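GCN5-related N-acetyltransferase:Aminotransferase, class-II (Rhodopseudomonas palustris, PDB 2FIW) binds acetyl coenzyme A and probably transfers its acetyl group to an amine of a substrate not yet identified, as other GCN5-related N-acetyltransferases do. Local coordinates at residues A123-A128 and A152-T157. Sequence-based numbering, arbitrary orientation.
With ACO (acetyl coenzyme *a), chain C.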
ATOM      1  N   ALA A 123       8.039   3.411   3.642  1.00 37.02           N
ATOM      2  CA  ALA A 123       6.747   3.813   4.189  1.00 36.99           C
ATOM      3  C   ALA A 123       6.569   5.311   4.124  1.00 36.91           C
ATOM      4  O   ALA A 123       7.472   6.048   4.498  1.00 36.94           O
ATOM      5  CB  ALA A 123       6.612   3.331   5.637  1.00 36.94           C
ATOM      6  N   SER A 124       5.407   5.755   3.652  1.00 36.98           N
ATOM      7  CA  SER A 124       5.007   7.156   3.740  1.00 37.31           C
ATOM      8  C   SER A 124       4.854   7.568   5.209  1.00 37.59           C
ATOM      9  O   SER A 124       4.625   6.723   6.068  1.00 37.62           O
ATOM     10  CB  SER A 124       3.703   7.382   2.986  1.00 37.57           C
ATOM     11  OG  SER A 124       2.633   6.669   3.591  1.00 37.62           O
ATOM     12  N   ASP A 125       5.004   8.862   5.493  1.00 37.84           N
ATOM     13  CA  ASP A 125       5.066   9.358   6.869  1.00 37.47           C
ATOM     14  C   ASP A 125       3.800   9.062   7.655  1.00 37.66           C
ATOM     15  O   ASP A 125       3.849   8.863   8.863  1.00 37.90           O
ATOM     16  CB  ASP A 125       5.357  10.866   6.892  1.00 37.47           C
ATOM     17  CG  ASP A 125       6.788  11.216   6.437  1.00 38.34           C
ATOM     18  OD1 ASP A 125       7.575  10.302   6.070  1.00 37.86           O
ATOM     19  OD2 ASP A 125       7.127  12.421   6.453  1.00 38.71           O
ATOM     20  N   ASN A 126       2.671   9.023   6.958  1.00 37.71           N
ATOM     21  CA  ASN A 126       1.369   8.740   7.563  1.00 37.93           C
ATOM     22  C   ASN A 126       1.140   7.250   7.870  1.00 38.44           C
ATOM     23  O   ASN A 126       0.350   6.917   8.766  1.00 38.28           O
ATOM     24  CB  ASN A 126       0.256   9.267   6.663  1.00 37.42           C
ATOM     25  CG  ASN A 126       0.413   8.812   5.229  1.00 37.94           C
ATOM     26  OD1 ASN A 126       1.443   9.063   4.592  1.00 36.97           O
ATOM     27  ND2 ASN A 126      -0.604   8.133   4.710  1.00 37.32           N
ATOM     28  N   ALA A 127       1.832   6.373   7.134  1.00 37.96           N
ATOM     29  CA  ALA A 127       1.751   4.935   7.331  1.00 38.17           C
ATOM     30  C   ALA A 127       2.919   4.434   8.174  1.00 38.87           C
ATOM     31  O   ALA A 127       2.988   3.264   8.525  1.00 39.58           O
ATOM     32  CB  ALA A 127       1.724   4.225   6.001  1.00 37.66           C
ATOM     33  N   ALA A 128       3.841   5.322   8.510  1.00 39.65           N
ATOM     34  CA  ALA A 128       4.994   4.944   9.324  1.00 40.45           C
ATOM     35  C   ALA A 128       4.624   4.203  10.635  1.00 40.75           C
ATOM     36  O   ALA A 128       5.212   3.172  10.960  1.00 40.79           O
ATOM     37  CB  ALA A 128       5.844   6.180   9.617  1.00 40.28           C
ATOM     38  N   ALA A 152       9.142  12.859   1.437  1.00 35.25           N
ATOM     39  CA  ALA A 152       9.890  12.049   2.397  1.00 35.42           C
ATOM     40  C   ALA A 152       9.218  10.687   2.577  1.00 36.12           C
ATOM     41  O   ALA A 152       8.004  10.554   2.383  1.00 35.99           O
ATOM     42  CB  ALA A 152      10.004  12.753   3.724  1.00 34.70           C
ATOM     43  N   ASN A 153      10.030   9.681   2.907  1.00 36.62           N
ATOM     44  CA  ASN A 153       9.546   8.413   3.430  1.00 37.45           C
ATOM     45  C   ASN A 153      10.646   7.742   4.218  1.00 38.18           C
ATOM     46  O   ASN A 153      11.731   8.290   4.344  1.00 38.72           O
ATOM     47  CB  ASN A 153       8.948   7.485   2.344  1.00 37.39           C
ATOM     48  CG  ASN A 153       9.960   7.042   1.308  1.00 36.15           C
ATOM     49  OD1 ASN A 153      11.072   6.624   1.630  1.00 34.88           O
ATOM     50  ND2 ASN A 153       9.560   7.112   0.048  1.00 34.38           N
ATOM     51  N   THR A 154      10.353   6.578   4.778  1.00 38.99           N
ATOM     52  CA  THR A 154      11.305   5.858   5.598  1.00 39.54           C
ATOM     53  C   THR A 154      11.326   4.398   5.166  1.00 40.18           C
ATOM     54  O   THR A 154      10.271   3.743   5.065  1.00 40.22           O
ATOM     55  CB  THR A 154      10.934   5.945   7.100  1.00 39.22           C
ATOM     56  OG1 THR A 154      10.555   7.282   7.418  1.00 40.10           O
ATOM     57  CG2 THR A 154      12.104   5.562   7.990  1.00 38.94           C
ATOM     58  N   THR A 155      12.532   3.904   4.912  1.00 40.74           N
ATOM     59  CA  THR A 155      12.765   2.483   4.699  1.00 41.12           C
ATOM     60  C   THR A 155      12.670   1.804   6.057  1.00 41.72           C
ATOM     61  O   THR A 155      13.294   2.232   7.013  1.00 41.54           O
ATOM     62  CB  THR A 155      14.143   2.229   4.053  1.00 40.85           C
ATOM     63  OG1 THR A 155      14.249   3.006   2.858  1.00 39.89           O
ATOM     64  CG2 THR A 155      14.328   0.755   3.715  1.00 40.57           C
HETATM   65  N   MSE A 156      11.834   0.777   6.130  1.00 42.69           N
HETATM   66  CA  MSE A 156      11.564   0.050   7.361  1.00 43.88           C
HETATM   67  C   MSE A 156      11.575  -1.421   6.998  1.00 44.53           C
HETATM   68  O   MSE A 156      11.023  -1.809   5.969  1.00 44.19           O
HETATM   69  CB  MSE A 156      10.193   0.423   7.939  1.00 44.07           C
HETATM   70  CG  MSE A 156       9.919   1.917   8.010  1.00 43.56           C
HETATM   71 SE   MSE A 156       8.324   2.334   8.975  0.70 44.80          SE
HETATM   72  CE  MSE A 156       8.238   4.144   8.599  1.00 46.79           C
ATOM     73  N   THR A 157      12.217  -2.235   7.828  1.00 45.47           N
ATOM     74  CA  THR A 157      12.372  -3.664   7.527  1.00 46.79           C
ATOM     75  C   THR A 157      11.788  -4.543   8.625  1.00 47.12           C
ATOM     76  O   THR A 157      11.772  -4.157   9.792  1.00 47.02           O
ATOM     77  CB  THR A 157      13.855  -4.051   7.288  1.00 46.70           C
ATOM     78  OG1 THR A 157      14.616  -3.744   8.461  1.00 48.12           O
ATOM     79  CG2 THR A 157      14.446  -3.295   6.095  1.00 46.07           C
TER
HETATM   80  N1A ACO C 200     -11.022   0.240  16.538  1.00 75.65           N
HETATM   81  C2A ACO C 200      -9.921   0.996  16.721  1.00 75.21           C
HETATM   82  N3A ACO C 200      -8.838   0.860  15.932  1.00 75.42           N
HETATM   83  C4A ACO C 200      -8.798  -0.044  14.904  1.00 75.58           C
HETATM   84  C5A ACO C 200      -9.892  -0.856  14.650  1.00 75.66           C
HETATM   85  C6A ACO C 200     -11.079  -0.688  15.542  1.00 75.66           C
HETATM   86  N6A ACO C 200     -12.194  -1.441  15.371  1.00 75.39           N
HETATM   87  N7A ACO C 200      -9.582  -1.644  13.596  1.00 74.97           N
HETATM   88  C8A ACO C 200      -8.325  -1.322  13.203  1.00 75.13           C
HETATM   89  N9A ACO C 200      -7.854  -0.358  14.006  1.00 74.85           N
HETATM   90  C1B ACO C 200      -6.534   0.327  13.966  1.00 73.98           C
HETATM   91  C2B ACO C 200      -5.327  -0.585  14.082  1.00 72.43           C
HETATM   92  O2B ACO C 200      -5.044  -0.889  15.449  1.00 72.08           O
HETATM   93  C3B ACO C 200      -4.239   0.271  13.455  1.00 71.99           C
HETATM   94  O3B ACO C 200      -3.521   1.012  14.444  1.00 74.48           O
HETATM   95  P3B ACO C 200      -2.001   1.522  14.209  1.00 78.25           P
HETATM   96  O7A ACO C 200      -2.064   2.718  13.266  1.00 77.57           O
HETATM   97  O8A ACO C 200      -1.295   0.337  13.591  1.00 78.43           O
HETATM   98  O9A ACO C 200      -1.553   1.860  15.614  1.00 77.56           O
HETATM   99  C4B ACO C 200      -4.966   1.231  12.505  1.00 68.95           C
HETATM  100  O4B ACO C 200      -6.364   1.091  12.764  1.00 71.09           O
HETATM  101  C5B ACO C 200      -4.705   0.919  11.032  1.00 63.02           C
HETATM  102  O5B ACO C 200      -4.881  -0.492  10.838  1.00 54.79           O
HETATM  103  P1A ACO C 200      -5.746  -1.114   9.634  1.00 48.53           P
HETATM  104  O1A ACO C 200      -7.213  -0.806   9.849  1.00 49.51           O
HETATM  105  O2A ACO C 200      -5.264  -2.543   9.516  1.00 48.16           O
HETATM  106  O3A ACO C 200      -5.162  -0.272   8.384  1.00 45.60           O
HETATM  107  P2A ACO C 200      -6.064   0.556   7.366  1.00 41.65           P
HETATM  108  O4A ACO C 200      -6.591   1.764   8.091  1.00 44.71           O
HETATM  109  O5A ACO C 200      -7.020  -0.405   6.720  1.00 42.12           O
HETATM  110  O6A ACO C 200      -5.001   1.034   6.241  1.00 43.66           O
HETATM  111  CBP ACO C 200      -3.092   2.414   5.434  1.00 45.02           C
HETATM  112  CCP ACO C 200      -3.664   1.479   6.514  1.00 43.57           C
HETATM  113  CDP ACO C 200      -1.748   2.930   5.935  1.00 43.26           C
HETATM  114  CEP ACO C 200      -2.913   1.650   4.131  1.00 45.09           C
HETATM  115  CAP ACO C 200      -4.054   3.591   5.143  1.00 44.88           C
HETATM  116  OAP ACO C 200      -4.135   4.500   6.255  1.00 45.36           O
HETATM  117  C9P ACO C 200      -3.852   4.368   3.846  1.00 44.20           C
HETATM  118  O9P ACO C 200      -4.448   3.970   2.727  1.00 43.50           O
HETATM  119  N8P ACO C 200      -3.137   5.418   3.844  1.00 43.74           N
HETATM  120  C7P ACO C 200      -2.839   6.353   2.751  1.00 45.27           C
HETATM  121  C6P ACO C 200      -1.931   5.779   1.662  1.00 44.80           C
HETATM  122  C5P ACO C 200      -0.619   5.396   2.277  1.00 46.14           C
HETATM  123  O5P ACO C 200      -0.058   6.133   3.079  1.00 47.39           O
HETATM  124  N4P ACO C 200      -0.128   4.223   1.909  1.00 46.34           N
HETATM  125  C3P ACO C 200       1.106   3.637   2.395  1.00 48.95           C
HETATM  126  C2P ACO C 200       2.235   4.183   1.536  1.00 51.29           C
HETATM  127  S1P ACO C 200       3.560   3.071   1.827  1.00 52.22           S
HETATM  128  C   ACO C 200       3.625   2.125   0.457  1.00 52.42           C
HETATM  129  O   ACO C 200       2.637   1.998  -0.258  1.00 51.94           O
HETATM  130  CH3 ACO C 200       4.768   1.527   0.158  1.00 52.75           C
HETATM  131  O   HOH W   1       8.039   7.700   6.728  1.00 33.24           O
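Antiparallel strand pairing joins Ala123, the last residue of strand 118-123, to Thr154 on strand 149-159, just where the chain leaves the sheet for a loop that lines part of the acetyl coenzyme A pocket in this GNAT fold. The two residues form a hydrogen-bonded pair: Ala123 N donates to Thr154 O at 2.7 Å, and Thr154 N returns a straighter bond to Ala123 O (N-H...O 160°). On the sheet face that carries the side chains of this pair, the selenomethionine Met156 lies beneath the turn. With CG anti to the carbonyl carbon (chi1 -48°) and the chain extended beyond it, its terminal CE reaches Ala128 CB at 3.3 Å and also meets Ala123 CB; Phe131 of helix 128-132 touches both Ala123 and Met156. Beside the pair a water links the two segments, donating to Ala123 O and to Asp125 OD1 (2.7 Å from the water) and accepting from Thr154 OG1. Asp125 OD1 also forms a salt bridge with Arg141 of strand 137-146, which links the loop to the strand on the far side of strand 149-159. Across the loop, Ser124 and Asn126 turn to the cofactor. Asn126 ND2 donates to the pantetheine carbonyl O5P of acetyl coenzyme A over 2.6 Å, though the bond is bent (131°), and Ser124 OG stands 2.8 Å from the same O5P. Replacing Asn126 with an alanine would probably leave O5P without its amide donor and the pantetheine arm freer to shift. Ala123 O thus takes bonds from both Thr154 N and the water, while Ser124, Asn126 and Ala127 line the cofactor pocket, so sheet pairing, a bridging water and a carboxylate together probably hold the loop in place, with Ser124 and Asn126 turned to the pantetheine amide.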